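Local coordinates for Red carotenoid protein (RCP) (Nostoc sp., PDB 5FCY) that binds carotenoids such as beta-carotene as a soluble, all-helical cyanobacterial protein, probably with a role in photoprotection, at residues L21-I33 with F117-L131. Residues are numbered along the deposited sequence; the frame is centred on the assembly and turned at random.
With BCR (beta-carotene), chain B.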
# COMPACT_ATOMS: atom_id res chain seq x y z
N LEU A 21 10.57 6.41 4.53
CA LEU A 21 9.60 7.32 5.10
C LEU A 21 8.96 6.70 6.35
O LEU A 21 9.07 5.50 6.60
CB LEU A 21 8.52 7.67 4.08
CG LEU A 21 8.99 8.05 2.68
CD1 LEU A 21 7.80 8.31 1.77
CD2 LEU A 21 9.91 9.26 2.72
N ASP A 22 8.30 7.55 7.13
CA ASP A 22 7.48 7.05 8.23
C ASP A 22 6.33 6.21 7.68
O ASP A 22 5.90 6.37 6.53
CB ASP A 22 6.94 8.22 9.06
CG ASP A 22 8.04 8.98 9.79
OD1 ASP A 22 9.03 8.35 10.20
OD2 ASP A 22 7.90 10.21 9.95
N VAL A 23 5.84 5.30 8.52
CA VAL A 23 4.80 4.36 8.09
C VAL A 23 3.58 5.11 7.56
O VAL A 23 3.05 4.80 6.49
CB VAL A 23 4.43 3.41 9.24
CG1 VAL A 23 3.28 2.49 8.83
CG2 VAL A 23 5.63 2.59 9.63
N ASP A 24 3.11 6.10 8.32
CA ASP A 24 1.96 6.88 7.88
C ASP A 24 2.30 7.68 6.62
O ASP A 24 1.46 7.82 5.73
CB ASP A 24 1.49 7.80 9.00
CG ASP A 24 0.68 7.07 10.05
OD1 ASP A 24 0.39 5.87 9.85
OD2 ASP A 24 0.32 7.70 11.07
N GLU A 25 3.52 8.21 6.54
CA GLU A 25 3.95 8.90 5.33
C GLU A 25 3.93 7.96 4.14
O GLU A 25 3.54 8.35 3.03
CB GLU A 25 5.35 9.48 5.54
CG GLU A 25 5.80 10.43 4.44
CD GLU A 25 5.05 11.74 4.46
OE1 GLU A 25 4.18 11.92 5.35
OE2 GLU A 25 5.32 12.60 3.59
N GLN A 26 4.35 6.71 4.34
CA GLN A 26 4.31 5.72 3.27
C GLN A 26 2.88 5.49 2.79
O GLN A 26 2.61 5.48 1.59
CB GLN A 26 4.93 4.40 3.74
CG GLN A 26 6.43 4.44 3.95
CD GLN A 26 7.04 3.07 4.21
OE1 GLN A 26 6.81 2.13 3.45
NE2 GLN A 26 7.80 2.95 5.29
N LEU A 27 1.96 5.30 3.73
CA LEU A 27 0.57 5.07 3.37
C LEU A 27 -0.02 6.28 2.65
O LEU A 27 -0.84 6.13 1.74
CB LEU A 27 -0.25 4.74 4.62
CG LEU A 27 -0.05 3.33 5.17
CD1 LEU A 27 -0.46 3.25 6.63
CD2 LEU A 27 -0.83 2.32 4.34
N ALA A 28 0.39 7.49 3.05
CA ALA A 28 -0.10 8.69 2.38
C ALA A 28 0.36 8.74 0.93
O ALA A 28 -0.43 9.01 0.03
CB ALA A 28 0.37 9.94 3.14
N LEU A 29 1.65 8.47 0.70
CA LEU A 29 2.17 8.45 -0.66
C LEU A 29 1.42 7.43 -1.51
O LEU A 29 1.02 7.72 -2.64
CB LEU A 29 3.66 8.14 -0.64
CG LEU A 29 4.36 8.08 -2.00
CD1 LEU A 29 4.30 9.42 -2.69
CD2 LEU A 29 5.80 7.63 -1.83
N PHE A 30 1.21 6.23 -0.97
CA PHE A 30 0.50 5.19 -1.70
C PHE A 30 -0.92 5.63 -2.04
O PHE A 30 -1.43 5.32 -3.12
CB PHE A 30 0.48 3.90 -0.87
CG PHE A 30 0.50 2.61 -1.68
CD1 PHE A 30 0.86 2.59 -3.01
CD2 PHE A 30 0.15 1.42 -1.07
CE1 PHE A 30 0.88 1.40 -3.71
CE2 PHE A 30 0.16 0.23 -1.77
CZ PHE A 30 0.53 0.22 -3.09
N TRP A 31 -1.57 6.37 -1.13
CA TRP A 31 -2.94 6.80 -1.36
C TRP A 31 -3.03 7.84 -2.46
O TRP A 31 -3.92 7.78 -3.32
CB TRP A 31 -3.54 7.35 -0.06
CG TRP A 31 -4.79 8.13 -0.27
CD1 TRP A 31 -4.91 9.49 -0.28
CD2 TRP A 31 -6.10 7.61 -0.51
NE1 TRP A 31 -6.22 9.84 -0.50
CE2 TRP A 31 -6.97 8.70 -0.64
CE3 TRP A 31 -6.62 6.31 -0.61
CZ2 TRP A 31 -8.33 8.55 -0.88
CZ3 TRP A 31 -7.98 6.16 -0.85
CH2 TRP A 31 -8.82 7.28 -0.98
N PHE A 32 -2.13 8.83 -2.45
CA PHE A 32 -2.18 9.87 -3.47
C PHE A 32 -1.85 9.31 -4.85
O PHE A 32 -2.48 9.70 -5.84
CB PHE A 32 -1.24 11.01 -3.10
CG PHE A 32 -1.76 11.89 -2.00
CD1 PHE A 32 -2.81 12.76 -2.24
CD2 PHE A 32 -1.20 11.84 -0.74
CE1 PHE A 32 -3.30 13.56 -1.23
CE2 PHE A 32 -1.69 12.65 0.27
CZ PHE A 32 -2.74 13.51 0.03
N ILE A 33 -0.88 8.40 -4.93
CA ILE A 33 -0.62 7.71 -6.19
C ILE A 33 -1.90 7.06 -6.70
O ILE A 33 -2.20 7.12 -7.90
CB ILE A 33 0.50 6.66 -6.00
CG1 ILE A 33 1.82 7.35 -5.66
CG2 ILE A 33 0.66 5.81 -7.25
CD1 ILE A 33 2.92 6.39 -5.21
N PHE A 117 -9.36 8.37 4.59
CA PHE A 117 -8.12 9.13 4.51
C PHE A 117 -8.38 10.58 4.90
O PHE A 117 -9.41 11.15 4.53
CB PHE A 117 -7.56 9.08 3.09
CG PHE A 117 -6.22 9.73 2.93
CD1 PHE A 117 -5.06 8.98 3.06
CD2 PHE A 117 -6.11 11.07 2.62
CE1 PHE A 117 -3.82 9.57 2.91
CE2 PHE A 117 -4.87 11.67 2.47
CZ PHE A 117 -3.72 10.91 2.61
N PRO A 118 -7.49 11.24 5.65
CA PRO A 118 -7.80 12.59 6.13
C PRO A 118 -7.49 13.66 5.10
O PRO A 118 -6.44 13.64 4.45
CB PRO A 118 -6.90 12.73 7.37
CG PRO A 118 -5.71 11.90 7.03
CD PRO A 118 -6.19 10.76 6.16
N ALA A 119 -8.42 14.61 4.96
CA ALA A 119 -8.26 15.67 3.97
C ALA A 119 -7.03 16.52 4.25
O ALA A 119 -6.33 16.93 3.32
CB ALA A 119 -9.51 16.56 3.95
N ASP A 120 -6.75 16.81 5.52
CA ASP A 120 -5.76 17.81 5.89
C ASP A 120 -4.34 17.26 5.92
O ASP A 120 -3.45 17.89 6.51
CB ASP A 120 -6.10 18.40 7.26
CG ASP A 120 -5.87 17.43 8.39
OD1 ASP A 120 -6.24 16.25 8.23
OD2 ASP A 120 -5.30 17.84 9.42
N TYR A 121 -4.09 16.11 5.30
CA TYR A 121 -2.74 15.54 5.27
C TYR A 121 -2.03 16.04 4.02
O TYR A 121 -2.54 15.90 2.91
CB TYR A 121 -2.79 14.01 5.28
CG TYR A 121 -1.45 13.39 5.65
CD1 TYR A 121 -0.46 13.23 4.69
CD2 TYR A 121 -1.19 12.98 6.95
CE1 TYR A 121 0.76 12.67 5.03
CE2 TYR A 121 0.03 12.43 7.29
CZ TYR A 121 1.00 12.28 6.32
OH TYR A 121 2.21 11.72 6.67
N LYS A 122 -0.86 16.64 4.22
CA LYS A 122 -0.03 17.12 3.12
C LYS A 122 1.29 16.36 3.12
O LYS A 122 1.87 16.10 4.18
CB LYS A 122 0.23 18.63 3.23
CG LYS A 122 -1.02 19.47 3.04
CD LYS A 122 -0.72 20.95 3.13
CE LYS A 122 -1.98 21.78 2.93
NZ LYS A 122 -1.72 23.25 3.05
N LEU A 123 1.75 16.00 1.93
CA LEU A 123 2.97 15.20 1.82
C LEU A 123 4.19 16.03 2.17
O LEU A 123 4.27 17.23 1.86
CB LEU A 123 3.10 14.64 0.40
CG LEU A 123 2.02 13.67 -0.07
CD1 LEU A 123 2.33 13.18 -1.47
CD2 LEU A 123 1.88 12.49 0.89
N SER A 124 5.16 15.39 2.81
CA SER A 124 6.44 16.01 3.08
C SER A 124 7.10 16.46 1.77
O SER A 124 6.72 16.02 0.68
CB SER A 124 7.37 15.04 3.81
OG SER A 124 8.72 15.45 3.70
N SER A 125 8.09 17.34 1.90
CA SER A 125 8.84 17.78 0.73
C SER A 125 9.46 16.59 0.01
O SER A 125 9.46 16.53 -1.22
CB SER A 125 9.92 18.78 1.15
OG SER A 125 10.72 19.16 0.04
N GLU A 126 9.99 15.63 0.77
CA GLU A 126 10.60 14.44 0.18
C GLU A 126 9.56 13.59 -0.55
O GLU A 126 9.82 13.11 -1.66
CB GLU A 126 11.29 13.62 1.27
CG GLU A 126 12.12 12.46 0.76
CD GLU A 126 12.74 11.63 1.88
OE1 GLU A 126 12.56 11.99 3.06
OE2 GLU A 126 13.39 10.61 1.57
N SER A 127 8.39 13.40 0.06
CA SER A 127 7.37 12.55 -0.54
C SER A 127 6.85 13.14 -1.84
O SER A 127 6.73 12.44 -2.86
CB SER A 127 6.23 12.33 0.45
OG SER A 127 6.66 11.59 1.57
N GLN A 128 6.52 14.44 -1.84
CA GLN A 128 6.03 15.07 -3.06
C GLN A 128 7.05 14.95 -4.18
O GLN A 128 6.68 14.94 -5.36
CB GLN A 128 5.71 16.54 -2.79
CG GLN A 128 4.77 17.16 -3.81
CD GLN A 128 3.31 16.99 -3.44
OE1 GLN A 128 2.91 17.24 -2.31
NE2 GLN A 128 2.50 16.54 -4.40
N GLU A 129 8.34 14.86 -3.84
CA GLU A 129 9.37 14.65 -4.85
C GLU A 129 9.27 13.25 -5.44
O GLU A 129 9.31 13.08 -6.66
CB GLU A 129 10.75 14.90 -4.25
CG GLU A 129 11.81 15.33 -5.25
CD GLU A 129 11.68 16.79 -5.65
OE1 GLU A 129 11.21 17.06 -6.77
OE2 GLU A 129 12.05 17.66 -4.83
N LEU A 130 9.15 12.24 -4.58
CA LEU A 130 8.96 10.87 -5.06
C LEU A 130 7.71 10.76 -5.92
O LEU A 130 7.73 10.11 -6.97
CB LEU A 130 8.87 9.90 -3.88
CG LEU A 130 10.16 9.48 -3.17
CD1 LEU A 130 9.83 8.52 -2.04
CD2 LEU A 130 11.15 8.84 -4.14
N LEU A 131 6.61 11.37 -5.48
CA LEU A 131 5.35 11.25 -6.21
C LEU A 131 5.50 11.75 -7.64
O LEU A 131 5.20 11.03 -8.60
CB LEU A 131 4.24 12.01 -5.49
CG LEU A 131 2.88 12.04 -6.19
CD1 LEU A 131 2.40 10.65 -6.54
CD2 LEU A 131 1.86 12.75 -5.32
C1 BCR B . -4.19 7.82 8.99
C2 BCR B . -4.00 9.22 9.57
C3 BCR B . -2.55 9.71 9.54
C4 BCR B . -1.80 9.18 8.33
C5 BCR B . -2.77 8.71 7.28
C6 BCR B . -3.62 7.73 7.59
C7 BCR B . -4.01 6.60 6.69
C8 BCR B . -3.57 6.38 5.43
C9 BCR B . -4.04 5.20 4.63
C10 BCR B . -3.60 5.06 3.35
C11 BCR B . -3.97 3.96 2.44
C33 BCR B . -2.80 9.42 5.96
C31 BCR B . -5.69 7.52 9.02
C32 BCR B . -3.44 6.84 9.88
C34 BCR B . -4.98 4.22 5.28
C12 BCR B . -3.46 3.91 1.20
C13 BCR B . -3.78 2.82 0.24
C14 BCR B . -3.23 2.85 -1.00
C15 BCR B . -3.45 1.84 -2.05
C16 BCR B . -2.88 1.95 -3.26
C17 BCR B . -3.14 0.91 -4.27
C18 BCR B . -2.64 0.92 -5.52
C19 BCR B . -2.99 -0.22 -6.41
C20 BCR B . -2.50 -0.39 -7.64
C21 BCR B . -2.90 -1.56 -8.44
C22 BCR B . -2.48 -1.77 -9.70
C23 BCR B . -2.98 -2.98 -10.41
C24 BCR B . -2.72 -3.24 -11.70
C25 BCR B . -3.23 -4.43 -12.43
C26 BCR B . -4.06 -5.33 -11.89
C27 BCR B . -3.62 -6.78 -11.84
C28 BCR B . -2.62 -7.04 -12.96
C29 BCR B . -2.94 -6.18 -14.19
C30 BCR B . -2.84 -4.69 -13.87
C35 BCR B . -4.69 1.72 0.71
C36 BCR B . -1.76 2.06 -5.95
C37 BCR B . -1.55 -0.76 -10.32
C38 BCR B . -5.45 -4.96 -11.44
C39 BCR B . -3.79 -3.90 -14.76
C40 BCR B . -1.41 -4.24 -14.15
O HOH W 1 3.81 15.21 5.67
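F117 lies flat on the five-membered ring of W31, the two planes 17° apart and the centroids 3.7 Å apart. P118 CD sits over the opposite face of F117, toward the rim of the ring. The same phenyl ring turns an edge toward the face of F32 in an offset edge-to-face pair, planes at 85°. L123 CD2 fits between F32 and A28, 3.5 Å from F32 CD2. Beyond it, L131 packs CD1 against I33 CG1 and CB against L29 CD1. This is the tightly packed part of the contact.

The fold is that of the N-terminal domain family of the orange carotenoid protein, all-helical with no strand. Here the loop 117-124 crosses helix 23-35 and leads into helix 125-136; the loop and helix 23-35 line part of the carotenoid pocket. F117 CE1 lies 3.2 Å from C33 of beta-carotene, and the same methyl sits over one face of Y121. D24 CB borders the ionone ring, while its carboxylate forms a salt bridge with R76 of helix 68-79.

Toward the solvent side the contact turns polar. E25 bends at chi2 (70°), which carries its carboxylate over to the start of helix 125-136. E25 OE2 takes two bonds: S124 N comes to its syn lone pair at 2.9 Å, and S127 OG to its anti lone pair at 2.6 Å. Y121 OH meets E25 OE1 near the plane of the tyrosine ring; the modelled distance is too short to be taken at face value. A water held by K122 O adds a weak bond to E25 OE1. S124 OG, at the N-cap, accepts from E126 N. At the outer edge, L21 CD2 lies 3.8 Å from E126 CD.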